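Local coordinates for protein dehalogenase-like hydrolase (Ralstonia solanacearum, PDB 3UMB) that probably catalyses the hydrolytic dehalogenation of small (S)-2-haloalkanoic acids to (R)-2-hydroxyalkanoic acids, as a member of the HAD-like hydrolase superfamily, at residues K155-P165 / W183-F193. Numbering follows the deposited sequence.
Sequences KTAPAAYALAP and WDACGATWHGF
The carboxylate of D184 shows how one buried acid can serve two donors across the contact, one on each oxygen. OD2 receives K155 NZ on its syn side, a salt bridge of 2.9 Å, while OD1 takes the hydroxyl hydrogen of Y161 OH on its anti side at 2.6 Å, close to the plane of the phenol ring. A chi1 of -163°, which turns CG away from the backbone N, brings the carboxylate of D184 in between K155 NZ and Y161 OH. Both ends of the salt bridge have further partners: K155 NZ also donates to L121 O, and S179 OG is an additional hydrogen-bond partner of D184 OD2. This lysine-aspartate pairing is consistent with the active-site network of HAD-fold dehalogenases.

Y161 is a knob among D184, G187, A188 and H191. A188 CA makes a CH-pi contact over one ring face, and Y161 CB in turn lies 3.7 Å from the centroid of the H191 ring. H191 NE2 is buried by the contact and no partner is modelled for it, although a bound sodium ion lies about 3 Å from the nearest atom of the H191 side chain. T156 OG1 bonds outward to I50 O of the second subunit. Beyond a Schellman turn at G192, F193 packs against P165. Helix 182-191 and the 158-168 helical region thus meet beside strand 175-179, whose F177 touches D184, A188 and F193.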
ATOM      1  N   LYS A 155       1.042 -10.978  -1.693  1.00 16.70           N
ATOM      2  CA  LYS A 155       2.245 -10.339  -2.206  1.00 16.89           C
ATOM      3  C   LYS A 155       2.315  -8.971  -1.600  1.00 16.32           C
ATOM      4  O   LYS A 155       1.268  -8.312  -1.466  1.00 17.95           O
ATOM      5  CB  LYS A 155       2.190 -10.157  -3.722  1.00 17.46           C
ATOM      6  CG  LYS A 155       2.071 -11.462  -4.517  1.00 20.80           C
ATOM      7  CD  LYS A 155       1.361 -11.169  -5.841  1.00 23.40           C
ATOM      8  CE  LYS A 155       1.650 -12.165  -6.945  1.00 23.81           C
ATOM      9  NZ  LYS A 155       0.834 -11.780  -8.193  1.00 24.40           N
ATOM     10  N   THR A 156       3.511  -8.487  -1.279  1.00 15.68           N
ATOM     11  CA  THR A 156       4.807  -9.084  -1.670  1.00 15.27           C
ATOM     12  C   THR A 156       5.424 -10.093  -0.681  1.00 15.84           C
ATOM     13  O   THR A 156       6.628 -10.317  -0.709  1.00 16.45           O
ATOM     14  CB  THR A 156       5.814  -7.971  -1.848  1.00 15.25           C
ATOM     15  OG1 THR A 156       5.654  -7.061  -0.768  1.00 14.69           O
ATOM     16  CG2 THR A 156       5.548  -7.175  -3.163  1.00 13.34           C
ATOM     17  N   ALA A 157       4.606 -10.669   0.200  1.00 14.50           N
ATOM     18  CA  ALA A 157       5.044 -11.576   1.233  1.00 14.39           C
ATOM     19  C   ALA A 157       5.814 -12.769   0.670  1.00 14.79           C
ATOM     20  O   ALA A 157       5.338 -13.369  -0.285  1.00 15.34           O
ATOM     21  CB  ALA A 157       3.759 -12.082   2.018  1.00 14.12           C
ATOM     22  N   PRO A 158       6.995 -13.120   1.249  1.00 15.17           N
ATOM     23  CA  PRO A 158       7.774 -14.266   0.707  1.00 15.54           C
ATOM     24  C   PRO A 158       6.950 -15.559   0.538  1.00 16.11           C
ATOM     25  O   PRO A 158       7.154 -16.290  -0.418  1.00 12.57           O
ATOM     26  CB  PRO A 158       8.872 -14.497   1.744  1.00 15.29           C
ATOM     27  CG  PRO A 158       9.127 -13.140   2.351  1.00 14.10           C
ATOM     28  CD  PRO A 158       7.806 -12.326   2.200  1.00 16.10           C
ATOM     29  N   ALA A 159       6.018 -15.797   1.467  1.00 17.95           N
ATOM     30  CA  ALA A 159       5.265 -17.052   1.488  1.00 18.53           C
ATOM     31  C   ALA A 159       4.387 -17.129   0.233  1.00 18.56           C
ATOM     32  O   ALA A 159       4.067 -18.236  -0.210  1.00 18.04           O
ATOM     33  CB  ALA A 159       4.390 -17.171   2.758  1.00 18.75           C
ATOM     34  N   ALA A 160       3.967 -15.969  -0.290  1.00 18.78           N
ATOM     35  CA  ALA A 160       3.155 -15.907  -1.534  1.00 18.97           C
ATOM     36  C   ALA A 160       4.011 -16.230  -2.732  1.00 19.27           C
ATOM     37  O   ALA A 160       3.639 -17.061  -3.533  1.00 19.44           O
ATOM     38  CB  ALA A 160       2.502 -14.549  -1.731  1.00 19.16           C
ATOM     39  N   TYR A 161       5.162 -15.577  -2.857  1.00 20.02           N
ATOM     40  CA  TYR A 161       6.086 -15.861  -3.964  1.00 20.55           C
ATOM     41  C   TYR A 161       6.540 -17.339  -3.909  1.00 20.82           C
ATOM     42  O   TYR A 161       6.548 -18.050  -4.938  1.00 20.90           O
ATOM     43  CB  TYR A 161       7.276 -14.889  -3.982  1.00 21.14           C
ATOM     44  CG  TYR A 161       6.897 -13.460  -4.389  1.00 19.74           C
ATOM     45  CD1 TYR A 161       6.261 -13.195  -5.628  1.00 19.84           C
ATOM     46  CD2 TYR A 161       7.189 -12.388  -3.568  1.00 18.55           C
ATOM     47  CE1 TYR A 161       5.878 -11.883  -6.007  1.00 15.84           C
ATOM     48  CE2 TYR A 161       6.822 -11.057  -3.938  1.00 19.17           C
ATOM     49  CZ  TYR A 161       6.166 -10.820  -5.161  1.00 18.77           C
ATOM     50  OH  TYR A 161       5.834  -9.520  -5.508  1.00 20.46           O
ATOM     51  N   ALA A 162       6.799 -17.829  -2.699  1.00 19.75           N
ATOM     52  CA  ALA A 162       7.295 -19.173  -2.547  1.00 19.81           C
ATOM     53  C   ALA A 162       6.375 -20.231  -3.099  1.00 19.98           C
ATOM     54  O   ALA A 162       6.846 -21.327  -3.343  1.00 21.10           O
ATOM     55  CB  ALA A 162       7.645 -19.505  -1.106  1.00 18.76           C
ATOM     56  N   LEU A 163       5.099 -19.937  -3.285  1.00 20.44           N
ATOM     57  CA  LEU A 163       4.190 -20.948  -3.803  1.00 22.31           C
ATOM     58  C   LEU A 163       4.650 -21.506  -5.175  1.00 22.81           C
ATOM     59  O   LEU A 163       4.423 -22.675  -5.465  1.00 23.49           O
ATOM     60  CB  LEU A 163       2.706 -20.460  -3.860  1.00 21.61           C
ATOM     61  CG  LEU A 163       1.930 -20.241  -2.546  1.00 20.52           C
ATOM     62  CD1 LEU A 163       0.659 -19.392  -2.746  1.00 16.49           C
ATOM     63  CD2 LEU A 163       1.591 -21.541  -1.870  1.00 20.41           C
ATOM     64  N   ALA A 164       5.295 -20.694  -6.004  1.00 23.83           N
ATOM     65  CA  ALA A 164       5.518 -21.122  -7.393  1.00 24.26           C
ATOM     66  C   ALA A 164       6.710 -22.058  -7.511  1.00 24.42           C
ATOM     67  O   ALA A 164       6.572 -23.116  -8.100  1.00 24.27           O
ATOM     68  CB  ALA A 164       5.607 -19.967  -8.339  1.00 24.27           C
ATOM     69  N   PRO A 165       7.852 -21.729  -6.894  1.00 24.96           N
ATOM     70  CA  PRO A 165       8.869 -22.776  -6.849  1.00 26.01           C
ATOM     71  C   PRO A 165       8.330 -24.114  -6.327  1.00 27.94           C
ATOM     72  O   PRO A 165       8.627 -25.146  -6.939  1.00 27.96           O
ATOM     73  CB  PRO A 165       9.927 -22.185  -5.947  1.00 25.74           C
ATOM     74  CG  PRO A 165       9.843 -20.695  -6.299  1.00 24.64           C
ATOM     75  CD  PRO A 165       8.368 -20.461  -6.352  1.00 25.41           C
ATOM     76  N   TRP A 183       5.373  -3.072  -9.036  1.00 20.58           N
ATOM     77  CA  TRP A 183       5.755  -3.440  -7.670  1.00 20.24           C
ATOM     78  C   TRP A 183       5.968  -4.956  -7.578  1.00 21.03           C
ATOM     79  O   TRP A 183       6.859  -5.438  -6.888  1.00 22.54           O
ATOM     80  CB  TRP A 183       4.737  -2.941  -6.631  1.00 19.07           C
ATOM     81  CG  TRP A 183       3.304  -3.398  -6.834  1.00 18.39           C
ATOM     82  CD1 TRP A 183       2.316  -2.698  -7.469  1.00 15.36           C
ATOM     83  CD2 TRP A 183       2.708  -4.633  -6.406  1.00 15.64           C
ATOM     84  NE1 TRP A 183       1.158  -3.453  -7.525  1.00 17.98           N
ATOM     85  CE2 TRP A 183       1.365  -4.624  -6.843  1.00 17.41           C
ATOM     86  CE3 TRP A 183       3.186  -5.754  -5.720  1.00 18.50           C
ATOM     87  CZ2 TRP A 183       0.469  -5.678  -6.573  1.00 16.60           C
ATOM     88  CZ3 TRP A 183       2.312  -6.838  -5.490  1.00 13.64           C
ATOM     89  CH2 TRP A 183       0.965  -6.783  -5.924  1.00 16.04           C
ATOM     90  N   ASP A 184       5.147  -5.710  -8.285  1.00 21.53           N
ATOM     91  CA  ASP A 184       5.188  -7.155  -8.237  1.00 21.45           C
ATOM     92  C   ASP A 184       6.386  -7.684  -9.028  1.00 22.01           C
ATOM     93  O   ASP A 184       7.074  -8.592  -8.553  1.00 23.06           O
ATOM     94  CB  ASP A 184       3.870  -7.696  -8.781  1.00 21.84           C
ATOM     95  CG  ASP A 184       3.609  -9.147  -8.412  1.00 22.91           C
ATOM     96  OD1 ASP A 184       4.339  -9.756  -7.575  1.00 22.14           O
ATOM     97  OD2 ASP A 184       2.626  -9.657  -8.977  1.00 26.71           O
ATOM     98  N   ALA A 185       6.700  -7.100 -10.187  1.00 21.79           N
ATOM     99  CA  ALA A 185       7.938  -7.539 -10.929  1.00 21.64           C
ATOM    100  C   ALA A 185       9.121  -7.363 -10.018  1.00 21.93           C
ATOM    101  O   ALA A 185      10.015  -8.222  -9.946  1.00 23.20           O
ATOM    102  CB  ALA A 185       8.160  -6.763 -12.239  1.00 19.60           C
ATOM    103  N   CYS A 186       9.121  -6.252  -9.303  1.00 21.96           N
ATOM    104  CA  CYS A 186      10.223  -5.895  -8.403  1.00 22.41           C
ATOM    105  C   CYS A 186      10.296  -6.814  -7.179  1.00 22.44           C
ATOM    106  O   CYS A 186      11.378  -7.222  -6.748  1.00 21.49           O
ATOM    107  CB  CYS A 186      10.027  -4.453  -7.935  1.00 22.11           C
ATOM    108  SG  CYS A 186      10.460  -3.201  -9.199  1.00 23.66           S
ATOM    109  N   GLY A 187       9.134  -7.110  -6.601  1.00 22.91           N
ATOM    110  CA  GLY A 187       9.079  -8.021  -5.457  1.00 23.59           C
ATOM    111  C   GLY A 187       9.549  -9.413  -5.873  1.00 24.45           C
ATOM    112  O   GLY A 187      10.250 -10.101  -5.099  1.00 25.38           O
ATOM    113  N   ALA A 188       9.159  -9.842  -7.083  1.00 23.72           N
ATOM    114  CA  ALA A 188       9.558 -11.156  -7.582  1.00 23.28           C
ATOM    115  C   ALA A 188      11.038 -11.236  -7.839  1.00 23.07           C
ATOM    116  O   ALA A 188      11.647 -12.266  -7.594  1.00 23.54           O
ATOM    117  CB  ALA A 188       8.792 -11.520  -8.789  1.00 23.86           C
ATOM    118  N   THR A 189      11.632 -10.149  -8.296  1.00 22.63           N
ATOM    119  CA  THR A 189      13.049 -10.116  -8.532  1.00 22.59           C
ATOM    120  C   THR A 189      13.822 -10.254  -7.234  1.00 23.23           C
ATOM    121  O   THR A 189      14.891 -10.884  -7.197  1.00 23.96           O
ATOM    122  CB  THR A 189      13.448  -8.795  -9.222  1.00 22.81           C
ATOM    123  OG1 THR A 189      12.584  -8.566 -10.350  1.00 24.51           O
ATOM    124  CG2 THR A 189      14.910  -8.803  -9.675  1.00 21.22           C
ATOM    125  N   TRP A 190      13.315  -9.641  -6.162  1.00 23.81           N
ATOM    126  CA  TRP A 190      13.891  -9.784  -4.812  1.00 22.64           C
ATOM    127  C   TRP A 190      13.815 -11.252  -4.391  1.00 22.89           C
ATOM    128  O   TRP A 190      14.705 -11.783  -3.813  1.00 23.58           O
ATOM    129  CB  TRP A 190      13.092  -8.941  -3.766  1.00 22.15           C
ATOM    130  CG  TRP A 190      13.429  -7.471  -3.656  1.00 19.54           C
ATOM    131  CD1 TRP A 190      14.618  -6.857  -3.971  1.00 19.22           C
ATOM    132  CD2 TRP A 190      12.582  -6.429  -3.131  1.00 18.61           C
ATOM    133  NE1 TRP A 190      14.541  -5.506  -3.729  1.00 19.01           N
ATOM    134  CE2 TRP A 190      13.313  -5.225  -3.189  1.00 19.89           C
ATOM    135  CE3 TRP A 190      11.266  -6.395  -2.650  1.00 17.41           C
ATOM    136  CZ2 TRP A 190      12.773  -4.018  -2.791  1.00 17.48           C
ATOM    137  CZ3 TRP A 190      10.735  -5.188  -2.258  1.00 15.38           C
ATOM    138  CH2 TRP A 190      11.486  -4.020  -2.326  1.00 14.64           C
ATOM    139  N   HIS A 191      12.729 -11.916  -4.662  1.00 24.55           N
ATOM    140  CA  HIS A 191      12.627 -13.311  -4.239  1.00 25.90           C
ATOM    141  C   HIS A 191      13.599 -14.235  -4.991  1.00 26.52           C
ATOM    142  O   HIS A 191      13.932 -15.306  -4.517  1.00 26.68           O
ATOM    143  CB  HIS A 191      11.201 -13.790  -4.418  1.00 25.92           C
ATOM    144  CG  HIS A 191      10.919 -15.136  -3.814  1.00 25.73           C
ATOM    145  ND1 HIS A 191      10.842 -15.338  -2.453  1.00 24.36           N
ATOM    146  CD2 HIS A 191      10.677 -16.338  -4.385  1.00 25.42           C
ATOM    147  CE1 HIS A 191      10.544 -16.603  -2.216  1.00 26.24           C
ATOM    148  NE2 HIS A 191      10.443 -17.234  -3.370  1.00 25.42           N
ATOM    149  N   GLY A 192      14.064 -13.793  -6.153  1.00 27.43           N
ATOM    150  CA  GLY A 192      15.053 -14.527  -6.952  1.00 27.95           C
ATOM    151  C   GLY A 192      14.545 -15.081  -8.290  1.00 27.07           C
ATOM    152  O   GLY A 192      15.228 -15.911  -8.883  1.00 28.10           O
ATOM    153  N   PHE A 193      13.363 -14.679  -8.752  1.00 25.84           N
ATOM    154  CA  PHE A 193      12.885 -15.103 -10.085  1.00 25.84           C
ATOM    155  C   PHE A 193      13.570 -14.324 -11.174  1.00 25.79           C
ATOM    156  O   PHE A 193      14.060 -13.224 -10.958  1.00 25.06           O
ATOM    157  CB  PHE A 193      11.395 -14.847 -10.312  1.00 25.49           C
ATOM    158  CG  PHE A 193      10.488 -15.590  -9.388  1.00 25.64           C
ATOM    159  CD1 PHE A 193      10.002 -16.846  -9.723  1.00 23.89           C
ATOM    160  CD2 PHE A 193      10.080 -15.014  -8.176  1.00 25.22           C
ATOM    161  CE1 PHE A 193       9.144 -17.532  -8.864  1.00 22.90           C
ATOM    162  CE2 PHE A 193       9.217 -15.679  -7.341  1.00 23.05           C
ATOM    163  CZ  PHE A 193       8.738 -16.951  -7.686  1.00 22.39           C
TER